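Local coordinates for ferredoxin component of dioxygenase (Sphingobium yanoikuyae, PDB 2I7F), which probably carries electrons through a Rieske-type [2Fe-2S] cluster to the terminal oxygenase of a biphenyl dioxygenase system, at residues 27-32 with 88-93. Residues are numbered along the deposited sequence; the frame is centred on the assembly and turned at random.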
loop_
_atom_site.group_PDB
_atom_site.type_symbol
_atom_site.label_atom_id
_atom_site.label_comp_id
_atom_site.label_asym_id
_atom_site.label_seq_id
_atom_site.Cartn_x
_atom_site.Cartn_y
_atom_site.Cartn_z
ATOM N N PRO A 27 -1.300 10.035 6.195
ATOM C CA PRO A 27 -2.123 9.961 5.010
ATOM C C PRO A 27 -2.749 8.590 4.895
ATOM O O PRO A 27 -2.222 7.640 5.434
ATOM C CB PRO A 27 -1.143 10.231 3.847
ATOM C CG PRO A 27 0.191 10.365 4.421
ATOM C CD PRO A 27 0.119 10.320 5.893
ATOM N N ALA A 28 -3.858 8.469 4.193
ATOM C CA ALA A 28 -4.458 7.155 3.995
ATOM C C ALA A 28 -3.348 6.190 3.572
ATOM O O ALA A 28 -2.496 6.562 2.754
ATOM C CB ALA A 28 -5.571 7.196 2.950
ATOM N N LEU A 29 -3.366 4.968 4.126
ATOM C CA LEU A 29 -2.338 3.941 3.892
ATOM C C LEU A 29 -2.950 2.689 3.301
ATOM O O LEU A 29 -4.110 2.427 3.512
ATOM C CB LEU A 29 -1.634 3.574 5.185
ATOM C CG LEU A 29 -0.851 4.682 5.933
ATOM C CD1 LEU A 29 -0.459 4.133 7.300
ATOM C CD2 LEU A 29 0.350 5.159 5.151
ATOM N N ALA A 30 -2.157 1.968 2.514
ATOM C CA ALA A 30 -2.556 0.752 1.856
ATOM C C ALA A 30 -1.594 -0.297 2.341
ATOM O O ALA A 30 -0.408 -0.106 2.296
ATOM C CB ALA A 30 -2.480 0.884 0.379
ATOM N N VAL A 31 -2.128 -1.431 2.776
ATOM C CA VAL A 31 -1.318 -2.565 3.207
ATOM C C VAL A 31 -1.539 -3.771 2.272
ATOM O O VAL A 31 -2.675 -4.144 1.974
ATOM C CB VAL A 31 -1.656 -2.946 4.663
ATOM C CG1 VAL A 31 -0.685 -4.020 5.189
ATOM C CG2 VAL A 31 -1.628 -1.715 5.535
ATOM N N TYR A 32 -0.426 -4.367 1.817
ATOM C CA TYR A 32 -0.427 -5.443 0.860
ATOM C C TYR A 32 0.342 -6.655 1.347
ATOM O O TYR A 32 1.311 -6.534 2.093
ATOM C CB TYR A 32 0.214 -5.031 -0.451
ATOM C CG TYR A 32 -0.128 -3.682 -0.979
ATOM C CD1 TYR A 32 0.472 -2.548 -0.441
ATOM C CD2 TYR A 32 -0.975 -3.516 -2.066
ATOM C CE1 TYR A 32 0.235 -1.326 -0.931
ATOM C CE2 TYR A 32 -1.225 -2.217 -2.580
ATOM C CZ TYR A 32 -0.608 -1.144 -2.014
ATOM O OH TYR A 32 -0.818 0.166 -2.469
ATOM N N LYS A 88 4.523 6.872 -2.206
ATOM C CA LYS A 88 5.313 6.765 -0.988
ATOM C C LYS A 88 5.171 5.360 -0.426
ATOM O O LYS A 88 4.065 4.862 -0.318
ATOM C CB LYS A 88 4.837 7.770 0.048
ATOM C CG LYS A 88 5.474 7.668 1.438
ATOM C CD LYS A 88 6.770 8.363 1.479
ATOM C CE LYS A 88 7.270 8.505 2.898
ATOM N NZ LYS A 88 8.704 8.852 2.806
ATOM N N THR A 89 6.316 4.766 -0.085
ATOM C CA THR A 89 6.414 3.491 0.618
ATOM C C THR A 89 6.928 3.712 2.049
ATOM O O THR A 89 7.469 4.765 2.383
ATOM C CB THR A 89 7.345 2.465 -0.146
ATOM O OG1 THR A 89 8.726 2.875 -0.060
ATOM C CG2 THR A 89 6.944 2.301 -1.612
ATOM N N TYR A 90 6.702 2.721 2.901
ATOM C CA TYR A 90 7.102 2.753 4.297
ATOM C C TYR A 90 7.778 1.431 4.641
ATOM O O TYR A 90 7.300 0.378 4.219
ATOM C CB TYR A 90 5.865 2.981 5.230
ATOM C CG TYR A 90 5.121 4.292 4.957
ATOM C CD1 TYR A 90 4.138 4.366 3.988
ATOM C CD2 TYR A 90 5.420 5.433 5.650
ATOM C CE1 TYR A 90 3.464 5.523 3.730
ATOM C CE2 TYR A 90 4.756 6.620 5.377
ATOM C CZ TYR A 90 3.782 6.659 4.418
ATOM O OH TYR A 90 3.132 7.854 4.219
ATOM N N PRO A 91 8.893 1.477 5.363
ATOM C CA PRO A 91 9.527 0.305 5.937
ATOM C C PRO A 91 8.634 -0.284 7.016
ATOM O O PRO A 91 8.159 0.460 7.898
ATOM C CB PRO A 91 10.854 0.858 6.522
ATOM C CG PRO A 91 11.039 2.160 5.903
ATOM C CD PRO A 91 9.654 2.698 5.714
ATOM N N VAL A 92 8.437 -1.605 6.929
ATOM C CA VAL A 92 7.485 -2.376 7.707
ATOM C C VAL A 92 8.255 -3.263 8.733
ATOM O O VAL A 92 9.308 -3.856 8.440
ATOM C CB VAL A 92 6.518 -3.197 6.777
ATOM C CG1 VAL A 92 5.432 -3.896 7.553
ATOM C CG2 VAL A 92 5.888 -2.280 5.716
ATOM N N THR A 93 7.739 -3.260 9.953
ATOM C CA THR A 93 8.093 -4.209 10.993
ATOM C C THR A 93 6.800 -4.950 11.405
ATOM O O THR A 93 5.754 -4.359 11.409
ATOM C CB THR A 93 8.710 -3.459 12.177
ATOM O OG1 THR A 93 9.774 -2.612 11.689
ATOM C CG2 THR A 93 9.296 -4.414 13.246
#
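One methyl of L29 and the phenol ring of Y90 make the close part of this contact: CD2 of L29 sits 3.4 Å from CE1 of Y90, meeting the ring obliquely. The same methyl is 3.8 Å from CZ of Y90 and 4.0 Å from CD1 of Y90, so it rests beside the CD1-CE1-CZ part of the ring, nearest CE1. The two side chains cross at about a right angle. Y90 gets there because its CG stands opposite the carbonyl carbon (chi1 -60°), which sends the ring across to the 27-32 segment, and L29 has the same choice about its own first bond. The backbones of the two segments stay well apart: their nearest CA atoms, those of L29 and T89, are 9.4 Å from each other, and no hydrogen bond joins the segments. I101 touches both L29 and Y90, while L7 adds to the packing round the leucine.

Toward solvent the contact thins out. P27, an exposed residue, brings only the CG of its ring to 3.9 Å from OH of Y90, a van der Waals approach. That hydroxyl is instead hydrogen-bonded to OD1 of D42, on the strand between the two segments. A phenylalanine in place of Y90, lacking the hydroxyl, would probably leave the D42 carboxylate without its phenol partner and P27 CG without the atom it packs on. Side chains here bridge next-but-one strands of an antiparallel sheet, 29-34 and 89-95 flanking 37-42; with L29 also touching L7 of the edge strand 4-9, this is consistent with a sheet curled round a shared apolar interior, as in the larger beta subdomain of Rieske proteins.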